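PDB 2OKX: rhamnosidase B from Bacillus sp., which probably hydrolyses terminal alpha-L-rhamnose residues from glycosides, as a glycoside hydrolase of family 78. Local coordinates for residues Pro868-Phe871 with Leu872-Ile876; Leu615-Pro619 with Ser620-Ser624; Gln81-Gly85 with Val86-Ile90. All coordinates share one frame; numbering follows the deposited sequence.

Contact 1: residues Pro868-Phe871 with Leu872-Ile876; sequences PGYF and LGSSI
Pro868 and Leu872 begin a run of main-chain bonds that ties the two halves of one short helix together. Leu872 N gives to Pro868 O at 3.1 Å, and two residues further along, Ser874 N reaches Tyr870 O at 3.0 Å, both of them ordinary i to i+4 links. The carbonyl of Phe871 is shared: Ser875 N comes to Phe871 O at 2.7 Å, while Ile876 N, five residues on, meets Phe871 O at 3.3 Å, the mark of a wider pi-type turn in the last part of the helix.

Two side-chain hydroxyls add to these bonds. In the conformer described here, one of two modelled, Ser874 OG folds back (chi1 65°) and donates to Tyr870 O at 2.8 Å from above the carbonyl plane; Ser874 OG also lies over one face of the Tyr870 ring, 3.7 Å from CE2. Ser875 OG, hydrogen-bonded to Glu812, lies at the edge of the Phe871 ring, 3.6 Å from CD2.

Helix 868-876 belongs to the helical, six-hairpin glycosidase domain, which in this family carries the active site. It is covered by helices 544-559, 577-590 and 817-833, and the chain continues from it into the C-terminal beta domain.

The remaining contacts are aromatic and apolar. Phe805 and Tyr808 meet the Phe871 ring edge-to-face, as Tyr589 meets that of Tyr870. Leu872, its CG swung back beside its own nitrogen (chi1 -66°), brings CD1 to 4.2 Å from Pro868 CB. Replacing Leu872 by alanine would probably strip Pro868 of this neighbour and open a gap against Thr549 and Trp550 of helix 544-559.

Contact 2: residues Leu615-Pro619 with Ser620-Ser624; sequences LDQVP and SAWSS
Leu615 and Ser624 bring the two ends of a non-regular loop together, Asp616 N donating to Ser624 O at 3.0 Å while Leu615 CA-H points at the same oxygen, and the chain reverses between them through a cis peptide before Pro619. The loop connects helices 595-603 and 627-644 of the helical, six-hairpin glycosidase domain, and an ST turn shapes its second half: Ser620 OG accepts from Trp622 N at 2.9 Å.

Gln617 fills the middle. Bent at its second torsion (chi2 79°), its chain turns the amide inward and spends both ends of it. OE1 accepts a hydrogen bond from Ser620 OG at 2.7 Å, which in turn leaves that hydroxyl oxygen to accept from Trp622. NE2 serves two acceptors lying in the amide plane, Trp622 O at 2.9 Å and Asp616 OD2 at 3.0 Å, a grip that should fix the rotation of the amide.

Beside this network Leu615 CD2 packs 3.6 Å from Trp622 O. The indole, with Ser624 CB over one face, has a glycerol about 4 Å away and meets His310 edge-to-face. Ser624 OG is hydrogen-bonded to Asp350 OD1 and also lies 2.6 Å from Asp616 OD1.

Contact 3: residues Gln81-Gly85 with Val86-Ile90; sequences QLRPG and VRNTI
Val86 touches Arg83 across the head of a tight turn, its CG2 lying 3.4 Å from Arg83 CB and 3.3 Å from Arg83 O. That methyl is placed between the backbone nitrogen and the carbonyl carbon of Val86, the position that turns it back over the turn. The amide of Val86 closes a type II beta turn running from Arg83 to Val86, but weakly, Val86 N standing 3.5 Å from Arg83 O; Gly85 takes the positive phi of 72° that such a turn needs in its third place.

Arg87 begins strand 87-96 and directs its side chain away from the turn, its NH1 hydrogen-bonded to Pro166 O. The turn ends the loop that leads from strand 70-77 into strand 87-96, which belong to different sheets of the beta-rich N-terminal domain, and it sits at the protein surface.

Asn88 carries the contact. Its flat carboxamide reaches back across the turn and clasps the main chain of Arg83 from two atoms. OD1 accepts from Arg83 N at 2.8 Å in the carbonyl plane, on a lone pair, and also from Asn55 ND2. ND2 donates to Arg83 O at 2.9 Å, the oxygen being near the amide plane while ND2 stands 36° out of the plane of the acceptor carbonyl. With CG anti to its carbonyl carbon (chi1 -75°), the carboxamide is carried back to Arg83, where it offers a donor and an acceptor as a peptide group would. Beyond it, Thr89 N pairs with Asn55 OD1.

In the fold
Contacts 1 and 2 are buried in the helical six-hairpin glycosidase domain, with centres about 31 Å apart, whereas contact 3 lies on the surface of the N-terminal domain, its centre about 42 Å from that of contact 2. None touches another, and no helix, strand or loop is shared. Their chemistry follows their setting. Contact 1 rests on helical main-chain bonds, aromatic and aliphatic packing, and one serine hydroxyl bond to a main-chain carbonyl. Contact 2, without regular structure, relies on a side-chain amide, a carboxylate and hydroxyls to meet main-chain groups. Contact 3 likewise uses one amide to clasp a backbone, but at a beta turn leading into a strand.

Contact 1: residues Pro868-Phe871 with Leu872-Ile876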
loop_
_atom_site.group_PDB
_atom_site.type_symbol
_atom_site.label_atom_id
_atom_site.label_comp_id
_atom_site.label_asym_id
_atom_site.label_seq_id
_atom_site.Cartn_x
_atom_site.Cartn_y
_atom_site.Cartn_z
ATOM N N PRO A 868 -16.956 10.904 1.899
ATOM C CA PRO A 868 -17.510 12.001 2.705
ATOM C C PRO A 868 -16.626 13.247 2.760
ATOM O O PRO A 868 -17.132 14.367 2.855
ATOM C CB PRO A 868 -17.702 11.360 4.081
ATOM C CG PRO A 868 -17.976 9.913 3.731
ATOM C CD PRO A 868 -16.941 9.645 2.670
ATOM N N GLY A 869 -15.311 13.046 2.702
ATOM C CA GLY A 869 -14.385 14.169 2.748
ATOM C C GLY A 869 -14.558 15.115 1.572
ATOM O O GLY A 869 -14.149 16.277 1.628
ATOM N N TYR A 870 -15.165 14.616 0.503
ATOM C CA TYR A 870 -15.406 15.421 -0.688
ATOM C C TYR A 870 -16.861 15.879 -0.771
ATOM O O TYR A 870 -17.127 17.064 -0.950
ATOM C CB TYR A 870 -15.062 14.618 -1.943
ATOM C CG TYR A 870 -15.508 15.263 -3.246
ATOM C CD1 TYR A 870 -14.820 16.354 -3.786
ATOM C CD2 TYR A 870 -16.608 14.769 -3.941
ATOM C CE1 TYR A 870 -15.221 16.938 -4.999
ATOM C CE2 TYR A 870 -17.019 15.340 -5.147
ATOM C CZ TYR A 870 -16.321 16.421 -5.669
ATOM O OH TYR A 870 -16.725 16.963 -6.870
ATOM N N PHE A 871 -17.801 14.945 -0.628
ATOM C CA PHE A 871 -19.212 15.292 -0.756
ATOM C C PHE A 871 -19.833 16.194 0.297
ATOM O O PHE A 871 -20.733 16.970 -0.023
ATOM C CB PHE A 871 -20.064 14.023 -0.913
ATOM C CG PHE A 871 -19.794 13.280 -2.187
ATOM C CD1 PHE A 871 -18.875 12.237 -2.219
ATOM C CD2 PHE A 871 -20.390 13.686 -3.377
ATOM C CE1 PHE A 871 -18.547 11.610 -3.417
ATOM C CE2 PHE A 871 -20.070 13.069 -4.582
ATOM C CZ PHE A 871 -19.145 12.029 -4.604
ATOM N N LEU A 872 -19.373 16.111 1.543
ATOM C CA LEU A 872 -19.949 16.960 2.578
ATOM C C LEU A 872 -19.642 18.427 2.282
ATOM O O LEU A 872 -20.512 19.287 2.413
ATOM C CB LEU A 872 -19.429 16.558 3.967
ATOM C CG LEU A 872 -19.889 15.161 4.413
ATOM C CD1 LEU A 872 -19.304 14.814 5.788
ATOM C CD2 LEU A 872 -21.416 15.122 4.458
ATOM N N GLY A 873 -18.412 18.711 1.868
ATOM C CA GLY A 873 -18.061 20.086 1.552
ATOM C C GLY A 873 -18.623 20.555 0.213
ATOM O O GLY A 873 -18.988 21.722 0.062
ATOM N N SER A 874 -18.712 19.649 -0.758
ATOM C CA SER A 874 -19.203 20.007 -2.089
ATOM C C SER A 874 -20.720 19.941 -2.266
ATOM O O SER A 874 -21.358 20.925 -2.655
ATOM C CB SER A 874 -18.528 19.134 -3.154
ATOM O OG SER A 874 -18.880 17.769 -3.011
ATOM N N SER A 875 -21.303 18.786 -1.979
ATOM C CA SER A 875 -22.739 18.607 -2.149
ATOM C C SER A 875 -23.629 19.222 -1.074
ATOM O O SER A 875 -24.709 19.728 -1.379
ATOM C CB SER A 875 -23.064 17.114 -2.256
ATOM O OG SER A 875 -22.611 16.575 -3.485
ATOM N N ILE A 876 -23.174 19.180 0.175
ATOM C CA ILE A 876 -23.953 19.666 1.317
ATOM C C ILE A 876 -23.635 21.089 1.772
ATOM O O ILE A 876 -24.518 21.950 1.789
ATOM C CB ILE A 876 -23.774 18.697 2.516
ATOM C CG1 ILE A 876 -23.976 17.254 2.042
ATOM C CG2 ILE A 876 -24.754 19.031 3.627
ATOM C CD1 ILE A 876 -25.318 16.986 1.395
#

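Contact 2: residues Leu615-Pro619 with Ser620-Ser624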
loop_
_atom_site.group_PDB
_atom_site.type_symbol
_atom_site.label_atom_id
_atom_site.label_comp_id
_atom_site.label_asym_id
_atom_site.label_seq_id
_atom_site.Cartn_x
_atom_site.Cartn_y
_atom_site.Cartn_z
ATOM N N LEU A 615 -0.181 0.833 -17.023
ATOM C CA LEU A 615 -0.287 0.014 -15.814
ATOM C C LEU A 615 -1.253 0.583 -14.783
ATOM O O LEU A 615 -1.390 1.800 -14.658
ATOM C CB LEU A 615 1.096 -0.169 -15.180
ATOM C CG LEU A 615 1.866 -1.433 -15.583
ATOM C CD1 LEU A 615 1.857 -1.590 -17.094
ATOM C CD2 LEU A 615 3.289 -1.365 -15.048
ATOM N N ASP A 616 -1.914 -0.308 -14.046
ATOM C CA ASP A 616 -2.885 0.090 -13.033
ATOM C C ASP A 616 -2.256 0.577 -11.722
ATOM O O ASP A 616 -2.947 1.122 -10.862
ATOM C CB ASP A 616 -3.887 -1.051 -12.789
ATOM C CG ASP A 616 -3.218 -2.409 -12.634
ATOM O OD1 ASP A 616 -3.874 -3.425 -12.954
ATOM O OD2 ASP A 616 -2.053 -2.464 -12.185
ATOM N N GLN A 617 -0.950 0.366 -11.575
ATOM C CA GLN A 617 -0.190 0.842 -10.419
ATOM C C GLN A 617 1.240 1.079 -10.909
ATOM O O GLN A 617 1.771 0.283 -11.684
ATOM C CB GLN A 617 -0.239 -0.147 -9.231
ATOM C CG GLN A 617 -0.439 -1.616 -9.568
ATOM C CD GLN A 617 0.830 -2.292 -10.041
ATOM O OE1 GLN A 617 1.819 -2.373 -9.307
ATOM N NE2 GLN A 617 0.808 -2.786 -11.273
ATOM N N VAL A 618 1.841 2.191 -10.486
ATOM C CA VAL A 618 3.188 2.559 -10.925
ATOM C C VAL A 618 3.974 3.333 -9.858
ATOM O O VAL A 618 3.390 3.843 -8.900
ATOM C CB VAL A 618 3.117 3.467 -12.181
ATOM C CG1 VAL A 618 2.356 2.770 -13.300
ATOM C CG2 VAL A 618 2.429 4.792 -11.825
ATOM N N PRO A 619 5.316 3.380 -9.979
ATOM C CA PRO A 619 6.126 2.709 -11.006
ATOM C C PRO A 619 6.270 1.294 -10.460
ATOM O O PRO A 619 6.745 1.110 -9.337
ATOM C CB PRO A 619 7.432 3.497 -10.986
ATOM C CG PRO A 619 7.557 3.881 -9.541
ATOM C CD PRO A 619 6.146 4.294 -9.172
ATOM N N SER A 620 5.851 0.299 -11.239
ATOM C CA SER A 620 5.866 -1.074 -10.749
ATOM C C SER A 620 6.399 -2.150 -11.684
ATOM O O SER A 620 6.419 -1.986 -12.907
ATOM C CB SER A 620 4.445 -1.455 -10.322
ATOM O OG SER A 620 4.345 -2.826 -9.991
ATOM N N ALA A 621 6.812 -3.263 -11.083
ATOM C CA ALA A 621 7.331 -4.401 -11.829
ATOM C C ALA A 621 6.198 -5.376 -12.141
ATOM O O ALA A 621 6.424 -6.420 -12.749
ATOM C CB ALA A 621 8.430 -5.100 -11.032
ATOM N N TRP A 622 4.983 -5.051 -11.705
ATOM C CA TRP A 622 3.838 -5.908 -12.004
ATOM C C TRP A 622 3.158 -5.311 -13.228
ATOM O O TRP A 622 2.480 -4.288 -13.132
ATOM C CB TRP A 622 2.833 -5.969 -10.842
ATOM C CG TRP A 622 1.589 -6.792 -11.167
ATOM C CD1 TRP A 622 1.462 -7.734 -12.158
ATOM C CD2 TRP A 622 0.326 -6.774 -10.476
ATOM N NE1 TRP A 622 0.209 -8.299 -12.123
ATOM C CE2 TRP A 622 -0.509 -7.731 -11.103
ATOM C CE3 TRP A 622 -0.179 -6.045 -9.389
ATOM C CZ2 TRP A 622 -1.823 -7.978 -10.678
ATOM C CZ3 TRP A 622 -1.487 -6.292 -8.963
ATOM C CH2 TRP A 622 -2.292 -7.250 -9.608
ATOM N N SER A 623 3.368 -5.940 -14.379
ATOM C CA SER A 623 2.772 -5.472 -15.622
ATOM C C SER A 623 1.316 -5.900 -15.598
ATOM O O SER A 623 0.971 -7.010 -16.009
ATOM C CB SER A 623 3.496 -6.092 -16.822
ATOM O OG SER A 623 3.025 -5.544 -18.042
ATOM N N SER A 624 0.467 -5.007 -15.099
ATOM C CA SER A 624 -0.957 -5.272 -14.975
ATOM C C SER A 624 -1.755 -4.083 -15.484
ATOM O O SER A 624 -1.366 -2.931 -15.286
ATOM C CB SER A 624 -1.305 -5.537 -13.509
ATOM O OG SER A 624 -2.699 -5.686 -13.328
#

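Contact 3: residues Gln81-Gly85 with Val86-Ile90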
loop_
_atom_site.group_PDB
_atom_site.type_symbol
_atom_site.label_atom_id
_atom_site.label_comp_id
_atom_site.label_asym_id
_atom_site.label_seq_id
_atom_site.Cartn_x
_atom_site.Cartn_y
_atom_site.Cartn_z
ATOM N N GLN A 81 22.995 21.559 9.658
ATOM C CA GLN A 81 23.823 20.514 10.251
ATOM C C GLN A 81 25.307 20.704 9.950
ATOM O O GLN A 81 26.156 20.046 10.547
ATOM C CB GLN A 81 23.384 19.130 9.752
ATOM C CG GLN A 81 21.970 18.719 10.153
ATOM C CD GLN A 81 20.894 19.296 9.244
ATOM O OE1 GLN A 81 19.698 19.123 9.493
ATOM N NE2 GLN A 81 21.310 19.973 8.182
ATOM N N LEU A 82 25.613 21.614 9.031
ATOM C CA LEU A 82 26.991 21.877 8.622
ATOM C C LEU A 82 27.842 22.567 9.694
ATOM O O LEU A 82 27.402 23.521 10.337
ATOM C CB LEU A 82 26.983 22.721 7.341
ATOM C CG LEU A 82 28.244 22.794 6.472
ATOM C CD1 LEU A 82 27.906 23.523 5.180
ATOM C CD2 LEU A 82 29.366 23.506 7.207
ATOM N N ARG A 83 29.066 22.073 9.868
ATOM C CA ARG A 83 30.012 22.622 10.836
ATOM C C ARG A 83 31.115 23.353 10.069
ATOM O O ARG A 83 32.079 22.736 9.616
ATOM C CB ARG A 83 30.630 21.497 11.667
ATOM C CG ARG A 83 29.626 20.649 12.429
ATOM C CD ARG A 83 30.327 19.522 13.170
ATOM N NE ARG A 83 29.402 18.741 13.986
ATOM C CZ ARG A 83 29.764 17.730 14.769
ATOM N NH1 ARG A 83 31.038 17.368 14.848
ATOM N NH2 ARG A 83 28.850 17.086 15.483
ATOM N N PRO A 84 30.991 24.681 9.925
ATOM C CA PRO A 84 31.981 25.485 9.200
ATOM C C PRO A 84 33.408 25.454 9.737
ATOM O O PRO A 84 33.639 25.419 10.947
ATOM C CB PRO A 84 31.379 26.889 9.243
ATOM C CG PRO A 84 30.655 26.895 10.555
ATOM C CD PRO A 84 29.972 25.546 10.548
ATOM N N GLY A 85 34.363 25.455 8.810
ATOM C CA GLY A 85 35.769 25.458 9.169
ATOM C C GLY A 85 36.342 24.182 9.749
ATOM O O GLY A 85 37.529 24.139 10.072
ATOM N N VAL A 86 35.526 23.142 9.888
ATOM C CA VAL A 86 36.022 21.888 10.445
ATOM C C VAL A 86 35.584 20.660 9.648
ATOM O O VAL A 86 34.849 20.768 8.664
ATOM C CB VAL A 86 35.568 21.709 11.910
ATOM C CG1 VAL A 86 36.147 22.822 12.772
ATOM C CG2 VAL A 86 34.054 21.710 11.987
ATOM N N ARG A 87 36.055 19.496 10.082
ATOM C CA ARG A 87 35.725 18.234 9.431
ATOM C C ARG A 87 34.264 17.864 9.654
ATOM O O ARG A 87 33.766 17.904 10.779
ATOM C CB ARG A 87 36.634 17.119 9.960
ATOM C CG ARG A 87 36.202 15.711 9.574
ATOM C CD ARG A 87 37.253 14.693 9.989
ATOM N NE ARG A 87 36.744 13.325 9.970
ATOM C CZ ARG A 87 35.856 12.845 10.835
ATOM N NH1 ARG A 87 35.446 11.586 10.742
ATOM N NH2 ARG A 87 35.380 13.622 11.800
ATOM N N ASN A 88 33.591 17.511 8.565
ATOM C CA ASN A 88 32.185 17.126 8.589
ATOM C C ASN A 88 32.057 15.685 8.117
ATOM O O ASN A 88 32.865 15.217 7.315
ATOM C CB ASN A 88 31.378 18.041 7.667
ATOM C CG ASN A 88 31.155 19.418 8.261
ATOM O OD1 ASN A 88 30.156 19.659 8.937
ATOM N ND2 ASN A 88 32.094 20.326 8.021
ATOM N N THR A 89 31.041 14.987 8.611
ATOM C CA THR A 89 30.829 13.597 8.234
ATOM C C THR A 89 29.442 13.326 7.659
ATOM O O THR A 89 28.425 13.719 8.237
ATOM C CB THR A 89 31.032 12.666 9.438
ATOM O OG1 THR A 89 32.357 12.842 9.956
ATOM C CG2 THR A 89 30.835 11.210 9.027
ATOM N N ILE A 90 29.414 12.652 6.513
ATOM C CA ILE A 90 28.167 12.279 5.860
ATOM C C ILE A 90 28.056 10.770 6.003
ATOM O O ILE A 90 28.990 10.040 5.663
ATOM C CB ILE A 90 28.168 12.624 4.358
ATOM C CG1 ILE A 90 28.452 14.114 4.155
ATOM C CG2 ILE A 90 26.825 12.255 3.746
ATOM C CD1 ILE A 90 27.431 15.034 4.805
#